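PDB 4P0F: serine protease inhibitor 4, isoform B from Drosophila melanogaster, which probably inhibits serine-type and cysteine-type endopeptidases as a member of the serpin family, and is captured here after cleavage. Local coordinates for residues A[30-35]-A[276-281]; A[43-48]-A[335-340]; A[77-82]-A[116-121]; A[206-211]-A[267-272]; A[359-364]-A[372-377]. One frame throughout, in Å; residues are numbered along the deposited sequence.

Contact 1 of 5, residues A[30-35]-A[276-281]; sequences PGENIV and AEFQVE
Phe278 lays one face of its ring alongside Ile34, whose CG1 comes within 4.0 Å of Phe278 CE1 while the two side chains point the same way. The ring reaches this place because its CG is anti to the backbone N (chi1 -177°), which carries it across to the 30-35 loop. At its rim it meets a different chemistry: Glu32 OE1 lies near the ring plane, 3.6 Å from Phe278 CE1. Val35 slides past in the opposite direction and packs its CG1 on Phe278 CB at 3.8 Å. Ala276 fills the next place along the strand, its CB 4.1 Å from Asn33 CB. No direct hydrogen bond joins the segments; a water donates instead to Asn33 O and Glu277 O, each at 2.8 Å. Val35 O, 3.3 Å from Phe278 CD2 and approached obliquely, has no hydrogen-bond partner in the model. The Asn33 side-chain amide is engaged elsewhere, by Val378 N and Arg379 O. Ile34 also packs on Leu25 of helix 6-28, Val35 touches Ala320 and Ile322 of strand 311-324, and strand 276-281 hydrogen-bonds along that same strand, so the loop is wedged between helix and sheet.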
# COMPACT_ATOMS: atom_id res chain seq x y z
N PRO A 30 -7.67 1.01 15.60
CA PRO A 30 -6.76 1.76 16.49
C PRO A 30 -5.61 0.97 17.13
O PRO A 30 -4.53 1.54 17.27
CB PRO A 30 -7.70 2.30 17.57
CG PRO A 30 -8.90 1.44 17.52
CD PRO A 30 -9.06 1.07 16.09
N GLY A 31 -5.83 -0.28 17.52
CA GLY A 31 -4.83 -1.02 18.27
C GLY A 31 -4.06 -2.06 17.47
O GLY A 31 -3.46 -2.97 18.04
N GLU A 32 -4.07 -1.91 16.15
CA GLU A 32 -3.54 -2.92 15.24
C GLU A 32 -2.27 -2.48 14.54
O GLU A 32 -2.09 -1.29 14.25
CB GLU A 32 -4.59 -3.29 14.19
CG GLU A 32 -5.75 -4.09 14.75
CD GLU A 32 -6.74 -4.52 13.68
OE1 GLU A 32 -6.33 -4.68 12.52
OE2 GLU A 32 -7.94 -4.69 14.01
N ASN A 33 -1.41 -3.45 14.23
CA ASN A 33 -0.24 -3.19 13.41
C ASN A 33 -0.60 -3.06 11.95
O ASN A 33 -0.48 -3.99 11.17
CB ASN A 33 0.80 -4.29 13.59
CG ASN A 33 1.38 -4.31 14.99
OD1 ASN A 33 1.17 -3.39 15.77
ND2 ASN A 33 2.11 -5.37 15.31
N ILE A 34 -1.04 -1.87 11.58
CA ILE A 34 -1.45 -1.61 10.22
C ILE A 34 -0.27 -1.71 9.26
O ILE A 34 0.82 -1.24 9.55
CB ILE A 34 -2.09 -0.21 10.13
CG1 ILE A 34 -3.38 -0.19 10.96
CG2 ILE A 34 -2.37 0.19 8.68
CD1 ILE A 34 -3.96 1.19 11.17
N VAL A 35 -0.48 -2.36 8.11
CA VAL A 35 0.46 -2.27 7.01
C VAL A 35 -0.35 -2.24 5.73
O VAL A 35 -1.35 -2.95 5.62
CB VAL A 35 1.49 -3.43 6.98
CG1 VAL A 35 0.82 -4.80 6.97
CG2 VAL A 35 2.44 -3.29 5.80
N ALA A 276 4.00 -8.39 10.12
CA ALA A 276 2.63 -7.92 10.27
C ALA A 276 1.83 -8.29 9.03
O ALA A 276 2.38 -8.36 7.93
CB ALA A 276 2.60 -6.42 10.52
N GLU A 277 0.54 -8.54 9.23
CA GLU A 277 -0.38 -8.81 8.13
C GLU A 277 -1.63 -8.00 8.40
O GLU A 277 -2.06 -7.91 9.55
CB GLU A 277 -0.72 -10.30 8.03
CG GLU A 277 0.44 -11.23 8.33
CD GLU A 277 0.11 -12.68 8.04
OE1 GLU A 277 -0.84 -12.94 7.27
OE2 GLU A 277 0.80 -13.57 8.59
N PHE A 278 -2.23 -7.43 7.35
CA PHE A 278 -3.36 -6.55 7.52
C PHE A 278 -4.28 -6.69 6.33
O PHE A 278 -3.82 -6.82 5.19
CB PHE A 278 -2.89 -5.10 7.67
CG PHE A 278 -3.99 -4.11 7.92
CD1 PHE A 278 -4.62 -4.04 9.15
CD2 PHE A 278 -4.37 -3.23 6.93
CE1 PHE A 278 -5.61 -3.13 9.38
CE2 PHE A 278 -5.37 -2.31 7.17
CZ PHE A 278 -5.99 -2.26 8.38
N GLN A 279 -5.58 -6.71 6.60
CA GLN A 279 -6.57 -6.76 5.53
C GLN A 279 -7.74 -5.86 5.89
O GLN A 279 -8.13 -5.77 7.06
CB GLN A 279 -7.03 -8.18 5.28
CG GLN A 279 -7.74 -8.87 6.42
CD GLN A 279 -8.06 -10.32 6.09
OE1 GLN A 279 -7.17 -11.17 6.04
NE2 GLN A 279 -9.33 -10.60 5.83
N VAL A 280 -8.29 -5.22 4.87
CA VAL A 280 -9.36 -4.27 5.06
C VAL A 280 -10.16 -4.09 3.78
O VAL A 280 -9.59 -4.18 2.68
CB VAL A 280 -8.81 -2.89 5.52
CG1 VAL A 280 -7.91 -2.28 4.45
CG2 VAL A 280 -9.94 -1.94 5.88
N GLU A 281 -11.46 -3.89 3.93
CA GLU A 281 -12.30 -3.49 2.81
C GLU A 281 -12.36 -1.96 2.89
O GLU A 281 -12.69 -1.39 3.94
CB GLU A 281 -13.69 -4.16 2.88
CG GLU A 281 -14.48 -4.13 1.57
CD GLU A 281 -15.04 -2.76 1.26
OE1 GLU A 281 -15.37 -2.03 2.21
OE2 GLU A 281 -15.17 -2.42 0.07
O HOH W 1 -1.99 -6.29 11.86

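Contact 2 of 5, residues A[43-48]-A[335-340]; sequences TCAAMA and TGMAVR
Met337 carries the apolar part of this contact, drawing its whole side chain along the helix from Cys44 to Ala48. Its CG lies 3.5 Å from Cys44 SG, its SD passes 3.7 Å from Ala45 CA, and its CE closes on Ala48 CB at 3.3 Å, tighter than usual for two carbons. A bend at chi3 (35°) folds the methyl down onto that alanine. Cys44 has its SG anti to the backbone N (chi1 -171°), which aims the sulfur at the strand; its CB packs on Thr335 CG2 at 3.9 Å. An alanine in place of Met337 would take away everything beyond CB and would probably leave a gap beside Cys44, Ala45 and Ala48. Polar bonding across the segments is absent: Thr335 OG1 is held by His318 ND1 and Ser40 OG, and the backbone of strand 335-340 bonds to strands 161-174 and 311-324. Strand 328-341 corresponds to the reactive-centre loop, which in cleaved serpins is inserted into the large sheet. The axes of segments 43-48 and 335-340 make an angle of 27° and come within 8.6 Å. Sulfur and hydrocarbon groups dominate, with backbone atoms of Cys44, Ala45 and Thr335 alongside, so the helix receives the strand by shape and directional bonding is left to the sheet.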
# COMPACT_ATOMS: atom_id res chain seq x y z
N THR A 43 -3.08 3.03 -7.54
CA THR A 43 -2.97 2.48 -8.89
C THR A 43 -4.26 1.76 -9.26
O THR A 43 -4.80 1.98 -10.35
CB THR A 43 -1.78 1.52 -8.99
OG1 THR A 43 -0.58 2.24 -8.70
CG2 THR A 43 -1.66 0.94 -10.39
N CYS A 44 -4.77 0.93 -8.36
CA CYS A 44 -5.99 0.17 -8.66
C CYS A 44 -7.15 1.12 -8.88
O CYS A 44 -7.94 0.97 -9.82
CB CYS A 44 -6.32 -0.80 -7.54
SG CYS A 44 -7.66 -1.92 -7.98
N ALA A 45 -7.26 2.12 -8.01
CA ALA A 45 -8.36 3.07 -8.10
C ALA A 45 -8.23 3.98 -9.33
O ALA A 45 -9.25 4.38 -9.92
CB ALA A 45 -8.43 3.91 -6.84
N ALA A 46 -7.00 4.30 -9.72
CA ALA A 46 -6.78 5.09 -10.93
C ALA A 46 -7.20 4.31 -12.17
O ALA A 46 -7.73 4.89 -13.12
CB ALA A 46 -5.32 5.52 -11.04
N MET A 47 -6.95 3.00 -12.18
CA MET A 47 -7.42 2.16 -13.27
C MET A 47 -8.93 2.23 -13.38
O MET A 47 -9.49 2.33 -14.48
CB MET A 47 -6.96 0.71 -13.09
CG MET A 47 -5.47 0.51 -13.38
SD MET A 47 -4.95 -1.22 -13.48
CE MET A 47 -5.09 -1.69 -11.78
N ALA A 48 -9.62 2.18 -12.24
CA ALA A 48 -11.07 2.27 -12.26
C ALA A 48 -11.49 3.64 -12.78
O ALA A 48 -12.46 3.74 -13.54
CB ALA A 48 -11.65 2.02 -10.89
N THR A 335 -4.56 -5.06 -4.15
CA THR A 335 -5.83 -4.37 -4.06
C THR A 335 -6.74 -4.88 -5.17
O THR A 335 -6.34 -4.93 -6.33
CB THR A 335 -5.67 -2.84 -4.20
OG1 THR A 335 -4.66 -2.36 -3.30
CG2 THR A 335 -6.98 -2.14 -3.91
N GLY A 336 -7.95 -5.30 -4.80
CA GLY A 336 -8.94 -5.77 -5.75
C GLY A 336 -10.19 -4.93 -5.65
O GLY A 336 -10.74 -4.75 -4.56
N MET A 337 -10.65 -4.42 -6.79
CA MET A 337 -11.88 -3.64 -6.86
C MET A 337 -12.91 -4.38 -7.68
O MET A 337 -12.68 -4.61 -8.87
CB MET A 337 -11.64 -2.28 -7.50
CG MET A 337 -10.86 -1.28 -6.64
SD MET A 337 -10.81 0.39 -7.35
CE MET A 337 -12.46 0.44 -8.08
N ALA A 338 -14.01 -4.76 -7.06
CA ALA A 338 -15.09 -5.47 -7.77
C ALA A 338 -16.10 -4.48 -8.29
O ALA A 338 -16.59 -3.65 -7.53
CB ALA A 338 -15.75 -6.47 -6.86
N VAL A 339 -16.43 -4.58 -9.58
CA VAL A 339 -17.39 -3.71 -10.24
C VAL A 339 -18.54 -4.57 -10.73
O VAL A 339 -18.31 -5.59 -11.39
CB VAL A 339 -16.75 -2.94 -11.41
CG1 VAL A 339 -17.78 -2.08 -12.13
CG2 VAL A 339 -15.60 -2.08 -10.91
N ARG A 340 -19.76 -4.18 -10.38
CA ARG A 340 -20.96 -4.96 -10.69
C ARG A 340 -21.97 -4.13 -11.45
O ARG A 340 -21.94 -2.91 -11.40
CB ARG A 340 -21.60 -5.49 -9.40
CG ARG A 340 -21.94 -4.38 -8.41
CD ARG A 340 -22.97 -4.82 -7.39
NE ARG A 340 -24.25 -5.06 -8.04
CZ ARG A 340 -25.27 -5.70 -7.48
NH1 ARG A 340 -25.16 -6.19 -6.25
NH2 ARG A 340 -26.39 -5.87 -8.17

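Contact 3 of 5, residues A[77-82]-A[116-121]; sequences SFHQVL and QFLSAA
Phe78 and Phe117 form the apolar centre, their rings tilted by 28° and slid so far apart that they hardly overlap. Phe117 CE2 reaches Phe78 CG at 3.5 Å, while the ring centroids stand 5.1 Å apart. Leu82 packs obliquely against Phe117, with its CD1 4.1 Å from Phe117 CD2, and its CB in turn meets Leu118 CD1 at 4.2 Å. Beyond the pair, Phe78 packs edge-to-face with Phe10 and touches Thr43 and Ala46 of helix 38-49; Phe117 leans on Met47 of that helix. The segments belong to helix 71-84 and to the turn that leaves helix 107-115 for strand 120-124, an edge strand of the large serpin sheet. Leu118, the first residue to abandon helical geometry, does so with positive phi, and its CD2 lies 3.8 Å from His79 CE1 at the edge of the imidazole. With its CG anti to the backbone N (chi1 177°), His79 swings out to the turn and gives ND1-H to Gln116 O, 3.2 Å away; the acceptor lies in the ring plane, but the bond is bent, 137° at the hydrogen, and the donor is tilted from the carbonyl plane. A leucine at His79 would leave Gln116 O without this donor and would probably let the turn shift against the helix. The amide of Gln116 crosses the imidazole steeply, its OE1 3.3 Å from His79 CB and weakly hydrogen-bonded to His76 ND1.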
# COMPACT_ATOMS: atom_id res chain seq x y z
N SER A 77 0.99 9.08 -16.30
CA SER A 77 1.73 9.38 -15.07
C SER A 77 2.04 8.09 -14.32
O SER A 77 3.09 7.98 -13.69
CB SER A 77 0.95 10.36 -14.18
OG SER A 77 -0.17 9.76 -13.56
N PHE A 78 1.14 7.11 -14.40
CA PHE A 78 1.38 5.81 -13.77
C PHE A 78 2.34 4.98 -14.60
O PHE A 78 3.15 4.24 -14.04
CB PHE A 78 0.06 5.06 -13.56
CG PHE A 78 -0.71 5.55 -12.37
CD1 PHE A 78 -1.54 6.66 -12.47
CD2 PHE A 78 -0.57 4.95 -11.14
CE1 PHE A 78 -2.23 7.14 -11.38
CE2 PHE A 78 -1.27 5.41 -10.04
CZ PHE A 78 -2.09 6.51 -10.16
N HIS A 79 2.28 5.11 -15.92
CA HIS A 79 3.18 4.35 -16.78
C HIS A 79 4.63 4.66 -16.47
O HIS A 79 5.48 3.78 -16.45
CB HIS A 79 2.93 4.63 -18.25
CG HIS A 79 3.88 3.91 -19.15
ND1 HIS A 79 3.79 2.56 -19.40
CD2 HIS A 79 4.97 4.34 -19.84
CE1 HIS A 79 4.76 2.19 -20.22
NE2 HIS A 79 5.49 3.25 -20.50
N GLN A 80 4.90 5.95 -16.26
CA GLN A 80 6.25 6.41 -15.98
C GLN A 80 6.86 5.64 -14.81
O GLN A 80 8.02 5.23 -14.85
CB GLN A 80 6.26 7.91 -15.69
CG GLN A 80 6.07 8.78 -16.93
CD GLN A 80 6.14 10.27 -16.62
OE1 GLN A 80 5.43 10.77 -15.75
NE2 GLN A 80 7.01 10.97 -17.33
N VAL A 81 6.07 5.42 -13.76
CA VAL A 81 6.55 4.70 -12.58
C VAL A 81 6.63 3.21 -12.81
O VAL A 81 7.63 2.57 -12.51
CB VAL A 81 5.65 4.96 -11.36
CG1 VAL A 81 6.19 4.23 -10.13
CG2 VAL A 81 5.51 6.45 -11.10
N LEU A 82 5.54 2.64 -13.33
CA LEU A 82 5.46 1.21 -13.58
C LEU A 82 6.57 0.75 -14.52
O LEU A 82 7.18 -0.30 -14.31
CB LEU A 82 4.09 0.85 -14.16
CG LEU A 82 2.91 1.08 -13.23
CD1 LEU A 82 1.60 1.05 -14.01
CD2 LEU A 82 2.88 0.05 -12.12
N GLN A 116 -0.50 1.72 -20.86
CA GLN A 116 0.00 2.63 -19.84
C GLN A 116 0.11 1.97 -18.47
O GLN A 116 1.10 2.17 -17.76
CB GLN A 116 -0.90 3.87 -19.76
CG GLN A 116 -1.04 4.60 -21.09
CD GLN A 116 0.28 5.15 -21.60
OE1 GLN A 116 1.15 5.54 -20.83
NE2 GLN A 116 0.43 5.18 -22.92
N PHE A 117 -0.90 1.19 -18.08
CA PHE A 117 -0.85 0.48 -16.80
C PHE A 117 -0.25 -0.91 -16.96
O PHE A 117 -0.11 -1.65 -15.98
CB PHE A 117 -2.25 0.38 -16.17
CG PHE A 117 -2.69 1.63 -15.50
CD1 PHE A 117 -3.34 2.63 -16.22
CD2 PHE A 117 -2.47 1.83 -14.15
CE1 PHE A 117 -3.75 3.79 -15.61
CE2 PHE A 117 -2.88 3.00 -13.53
CZ PHE A 117 -3.52 3.98 -14.25
N LEU A 118 0.11 -1.27 -18.19
CA LEU A 118 0.79 -2.53 -18.46
C LEU A 118 -0.04 -3.69 -17.91
O LEU A 118 0.48 -4.71 -17.47
CB LEU A 118 2.20 -2.51 -17.84
CG LEU A 118 3.10 -1.35 -18.28
CD1 LEU A 118 4.46 -1.46 -17.60
CD2 LEU A 118 3.27 -1.31 -19.80
N SER A 119 -1.35 -3.51 -17.97
CA SER A 119 -2.28 -4.46 -17.39
C SER A 119 -2.54 -5.64 -18.30
O SER A 119 -2.69 -5.48 -19.51
CB SER A 119 -3.61 -3.78 -17.08
OG SER A 119 -4.48 -4.65 -16.38
N ALA A 120 -2.59 -6.82 -17.70
CA ALA A 120 -3.06 -8.00 -18.39
C ALA A 120 -4.58 -8.00 -18.34
O ALA A 120 -5.18 -7.20 -17.63
CB ALA A 120 -2.50 -9.27 -17.76
N ALA A 121 -5.20 -8.90 -19.10
CA ALA A 121 -6.65 -9.01 -19.11
C ALA A 121 -7.05 -10.46 -19.34
O ALA A 121 -6.40 -11.18 -20.10
CB ALA A 121 -7.24 -8.12 -20.16

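Contact 4 of 5, residues A[206-211]-A[267-272]; sequences ERFRYA and VALKLP
Glu206 and Val267 are locked by two backbone hydrogen bonds that form one antiparallel hydrogen-bonded pair. Val267 N gives to Glu206 O at 2.9 Å and nearly straight, 167° at the hydrogen; Glu206 N gives to Val267 O at 3.2 Å. Each residue thus spends its donor and its acceptor on the other, and the two carbonyl oxygens, both acceptors, merely stand near each other. The axes of segments 206-211 and 267-272 then diverge at 85°. Their other polar backbone groups look elsewhere: Phe208 pairs with Thr265, Tyr210 with Tyr263, Arg209 with Glu222, and Ala268 with Ile352. Two charged ends have outside partners: Lys270 makes a cation-pi contact with Phe355 and weakly hydrogen-bonds Ser203 OG, while Arg209 has a long, weak ion pair with Glu222. What remains between the segments is apolar. Val267 CB lies at the edge of the Phe208 ring, 4.4 Å from Phe208 CD2, and Val267 CG2 is 4.2 Å from Tyr210 CB. Leu269 CG is anti to its backbone N (chi1 170°), which sends CD2 across to Phe208 CE2 at 4.1 Å. By family topology the single bridge fits serpin sheet C. Over this part, strand 197-213 hydrogen-bonds strands 263-281 and 218-224; Leu221 of the latter touches Phe208 and Leu269, and Phe354 of strand 352-355 packs on Val267 and Leu269.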
# COMPACT_ATOMS: atom_id res chain seq x y z
N GLU A 206 26.07 1.57 12.74
CA GLU A 206 26.45 1.94 11.38
C GLU A 206 26.19 3.43 11.19
O GLU A 206 25.50 4.04 12.00
CB GLU A 206 25.65 1.14 10.34
CG GLU A 206 26.01 -0.33 10.17
CD GLU A 206 27.28 -0.55 9.37
OE1 GLU A 206 27.84 0.43 8.84
OE2 GLU A 206 27.70 -1.72 9.26
N ARG A 207 26.75 4.00 10.13
CA ARG A 207 26.32 5.32 9.67
C ARG A 207 25.04 5.15 8.88
O ARG A 207 25.00 4.38 7.92
CB ARG A 207 27.39 5.99 8.81
CG ARG A 207 28.51 6.65 9.60
CD ARG A 207 29.52 7.31 8.67
NE ARG A 207 29.08 8.61 8.18
CZ ARG A 207 29.27 9.77 8.82
NH1 ARG A 207 29.89 9.80 10.00
NH2 ARG A 207 28.85 10.90 8.28
N PHE A 208 24.00 5.85 9.31
CA PHE A 208 22.72 5.87 8.62
C PHE A 208 22.29 7.31 8.49
O PHE A 208 22.73 8.17 9.24
CB PHE A 208 21.64 5.12 9.39
CG PHE A 208 21.83 3.63 9.44
CD1 PHE A 208 21.75 2.86 8.29
CD2 PHE A 208 22.04 3.00 10.64
CE1 PHE A 208 21.90 1.49 8.34
CE2 PHE A 208 22.18 1.62 10.71
CZ PHE A 208 22.11 0.87 9.55
N ARG A 209 21.41 7.57 7.52
CA ARG A 209 20.72 8.84 7.44
C ARG A 209 19.73 8.96 8.60
O ARG A 209 18.90 8.08 8.79
CB ARG A 209 20.00 8.98 6.10
CG ARG A 209 20.92 9.01 4.91
CD ARG A 209 20.15 9.29 3.65
NE ARG A 209 19.56 10.63 3.65
CZ ARG A 209 18.69 11.06 2.74
NH1 ARG A 209 18.30 10.25 1.77
NH2 ARG A 209 18.20 12.30 2.81
N TYR A 210 19.85 10.05 9.35
CA TYR A 210 19.18 10.23 10.62
C TYR A 210 18.68 11.67 10.71
O TYR A 210 19.30 12.56 10.15
CB TYR A 210 20.13 9.92 11.80
CG TYR A 210 19.69 10.54 13.11
CD1 TYR A 210 20.11 11.82 13.45
CD2 TYR A 210 18.84 9.87 13.97
CE1 TYR A 210 19.70 12.41 14.62
CE2 TYR A 210 18.42 10.46 15.16
CZ TYR A 210 18.85 11.73 15.47
OH TYR A 210 18.46 12.36 16.64
N ALA A 211 17.58 11.89 11.40
CA ALA A 211 17.19 13.25 11.74
C ALA A 211 16.49 13.34 13.08
O ALA A 211 15.68 12.49 13.45
CB ALA A 211 16.27 13.84 10.65
N VAL A 267 25.01 5.76 14.23
CA VAL A 267 23.85 5.43 15.05
C VAL A 267 23.98 4.03 15.64
O VAL A 267 24.45 3.12 14.96
CB VAL A 267 22.55 5.52 14.23
CG1 VAL A 267 21.35 5.03 15.04
CG2 VAL A 267 22.33 6.95 13.77
N ALA A 268 23.59 3.89 16.90
CA ALA A 268 23.41 2.59 17.53
C ALA A 268 21.93 2.26 17.45
O ALA A 268 21.10 2.87 18.13
CB ALA A 268 23.89 2.59 18.97
N LEU A 269 21.62 1.32 16.57
CA LEU A 269 20.25 0.97 16.24
C LEU A 269 19.80 -0.29 16.95
O LEU A 269 20.55 -1.27 16.99
CB LEU A 269 20.12 0.78 14.73
CG LEU A 269 18.82 0.18 14.19
CD1 LEU A 269 17.64 1.10 14.47
CD2 LEU A 269 18.97 -0.09 12.70
N LYS A 270 18.59 -0.27 17.50
CA LYS A 270 17.92 -1.51 17.91
C LYS A 270 16.54 -1.53 17.27
O LYS A 270 15.77 -0.58 17.38
CB LYS A 270 17.82 -1.64 19.43
CG LYS A 270 19.15 -1.88 20.12
CD LYS A 270 19.01 -1.86 21.63
CE LYS A 270 19.89 -2.91 22.27
NZ LYS A 270 21.34 -2.71 22.03
N LEU A 271 16.24 -2.62 16.57
CA LEU A 271 15.01 -2.75 15.81
C LEU A 271 14.40 -4.13 16.04
O LEU A 271 15.11 -5.12 15.99
CB LEU A 271 15.29 -2.57 14.32
CG LEU A 271 14.09 -2.55 13.37
CD1 LEU A 271 13.26 -1.30 13.62
CD2 LEU A 271 14.58 -2.58 11.95
N PRO A 272 13.08 -4.19 16.31
CA PRO A 272 12.49 -5.53 16.47
C PRO A 272 12.51 -6.33 15.18
O PRO A 272 12.35 -5.77 14.09
CB PRO A 272 11.04 -5.24 16.89
CG PRO A 272 11.00 -3.78 17.26
CD PRO A 272 12.09 -3.12 16.48

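Contact 5 of 5, residues A[359-364]-A[372-377]; sequences PFTYVL and LFWGSV
Trp374 offers one indole face to Val363, whose CG2 sits over the centre of the six-membered ring at 3.7 Å from its centroid, a CH-pi contact. Tyr362 lies flat over Gly375, its ring centroid 3.8 Å from Gly375 CA; the glycine leaves room for the phenol, since a CB here would fall close to Tyr362 OH. At the phenol edge a water links Tyr362 OH and Ser376 O, both 2.6 Å away. The face of Phe360 takes Val377 CB at 3.9 Å from the ring centroid. Phe360 and Tyr362 both put CG between the backbone N and carbonyl carbon, about +60°, folding them over the opposite strand. Between the strands, Gly375 O is gripped twice: Tyr362 N and Thr361 OG1 reach it from opposite faces of its plane, each at 2.9 Å. Thr361 OG1 also bonds Tyr22 OH, so helix 6-28 meets the sheet here. The antiparallel ladder keeps register until Leu364, where Leu372 and Phe373 both face it in a classic beta bulge; Leu364 N bonds Phe373 O and Leu364 O takes Leu372 N at 2.8 Å. A bulged beta hairpin, flanked by strand 230-237, fits the buried sheet B of the serpin fold.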
# COMPACT_ATOMS: atom_id res chain seq x y z
N PRO A 359 6.08 1.96 20.32
CA PRO A 359 5.40 2.05 19.02
C PRO A 359 5.96 3.10 18.06
O PRO A 359 6.33 4.21 18.46
CB PRO A 359 3.96 2.39 19.42
CG PRO A 359 3.79 1.71 20.73
CD PRO A 359 5.11 1.93 21.44
N PHE A 360 6.02 2.72 16.78
CA PHE A 360 6.60 3.56 15.75
C PHE A 360 5.88 3.38 14.42
O PHE A 360 5.08 2.44 14.24
CB PHE A 360 8.10 3.28 15.58
CG PHE A 360 8.45 1.86 15.19
CD1 PHE A 360 8.52 1.49 13.85
CD2 PHE A 360 8.73 0.91 16.16
CE1 PHE A 360 8.85 0.19 13.50
CE2 PHE A 360 9.06 -0.38 15.81
CZ PHE A 360 9.12 -0.74 14.47
N THR A 361 6.13 4.30 13.50
CA THR A 361 5.59 4.21 12.16
C THR A 361 6.76 4.02 11.20
O THR A 361 7.90 4.36 11.51
CB THR A 361 4.71 5.44 11.80
OG1 THR A 361 4.18 5.29 10.48
CG2 THR A 361 5.50 6.69 11.85
N TYR A 362 6.48 3.42 10.05
CA TYR A 362 7.52 3.14 9.08
C TYR A 362 6.97 3.25 7.66
O TYR A 362 5.77 3.11 7.43
CB TYR A 362 8.15 1.75 9.32
CG TYR A 362 7.17 0.62 9.17
CD1 TYR A 362 6.89 0.09 7.91
CD2 TYR A 362 6.49 0.10 10.26
CE1 TYR A 362 5.99 -0.94 7.76
CE2 TYR A 362 5.57 -0.93 10.11
CZ TYR A 362 5.33 -1.44 8.85
OH TYR A 362 4.41 -2.45 8.69
N VAL A 363 7.87 3.54 6.74
CA VAL A 363 7.56 3.71 5.33
C VAL A 363 8.65 3.07 4.50
O VAL A 363 9.83 3.28 4.76
CB VAL A 363 7.44 5.20 4.94
CG1 VAL A 363 6.84 5.33 3.53
CG2 VAL A 363 6.62 5.96 5.95
N LEU A 364 8.27 2.26 3.52
CA LEU A 364 9.20 1.78 2.51
C LEU A 364 9.14 2.77 1.35
O LEU A 364 8.11 2.89 0.68
CB LEU A 364 8.86 0.36 2.04
CG LEU A 364 8.97 -0.75 3.09
CD1 LEU A 364 8.70 -2.12 2.48
CD2 LEU A 364 10.34 -0.74 3.72
N LEU A 372 5.90 3.12 -1.03
CA LEU A 372 5.37 1.87 -1.59
C LEU A 372 4.58 1.10 -0.54
O LEU A 372 3.56 0.48 -0.84
CB LEU A 372 6.50 1.00 -2.14
CG LEU A 372 7.22 1.58 -3.36
CD1 LEU A 372 8.42 0.72 -3.73
CD2 LEU A 372 6.27 1.74 -4.54
N PHE A 373 5.07 1.15 0.70
CA PHE A 373 4.41 0.54 1.85
C PHE A 373 4.47 1.53 3.02
O PHE A 373 5.42 2.32 3.13
CB PHE A 373 5.06 -0.79 2.26
CG PHE A 373 4.89 -1.88 1.26
CD1 PHE A 373 5.77 -2.00 0.20
CD2 PHE A 373 3.87 -2.80 1.38
CE1 PHE A 373 5.62 -3.01 -0.73
CE2 PHE A 373 3.72 -3.81 0.46
CZ PHE A 373 4.59 -3.90 -0.60
N TRP A 374 3.48 1.44 3.88
CA TRP A 374 3.35 2.32 5.03
C TRP A 374 2.74 1.50 6.16
O TRP A 374 1.81 0.72 5.94
CB TRP A 374 2.47 3.51 4.68
CG TRP A 374 2.57 4.69 5.58
CD1 TRP A 374 2.29 4.73 6.91
CD2 TRP A 374 2.95 6.03 5.20
NE1 TRP A 374 2.50 6.00 7.39
CE2 TRP A 374 2.89 6.81 6.37
CE3 TRP A 374 3.33 6.63 4.00
CZ2 TRP A 374 3.22 8.17 6.37
CZ3 TRP A 374 3.65 7.97 4.00
CH2 TRP A 374 3.59 8.72 5.17
N GLY A 375 3.25 1.66 7.38
CA GLY A 375 2.69 0.92 8.48
C GLY A 375 3.02 1.43 9.86
O GLY A 375 3.73 2.43 10.02
N SER A 376 2.47 0.73 10.84
CA SER A 376 2.64 1.00 12.26
C SER A 376 3.00 -0.27 13.00
O SER A 376 2.48 -1.33 12.69
CB SER A 376 1.35 1.55 12.88
OG SER A 376 1.08 2.86 12.47
N VAL A 377 3.86 -0.13 14.00
CA VAL A 377 4.05 -1.19 14.99
C VAL A 377 3.54 -0.65 16.30
O VAL A 377 4.13 0.27 16.87
CB VAL A 377 5.52 -1.63 15.11
CG1 VAL A 377 5.66 -2.69 16.19
CG2 VAL A 377 6.02 -2.17 13.78
O HOH W 2 2.88 -3.02 10.72

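Along the chain contacts 1 and 2 interlock, since segment 43-48 opens before 276-281 closes contact 1; contacts 3 and 4 fall in succession within both, and contact 5 follows at the C-terminal end. Contacts 1 and 5, 11 Å between centres, are joined by a backbone hydrogen bond, Ile34 O to Ser376 N, where strand 35-36 begins beside strand 370-377. Contacts 2 and 3, 14 Å between centres, meet where Phe78 and Phe117 pack on helix 38-49. Contact 4 stands about 38 Å from contact 2 between centres; strand 263-281, though interrupted, carries contacts 4 and 1, and Pro272 and Leu271 touch Phe360 of contact 5. Together they link the inserted strand, the central hairpin and the far end of the body.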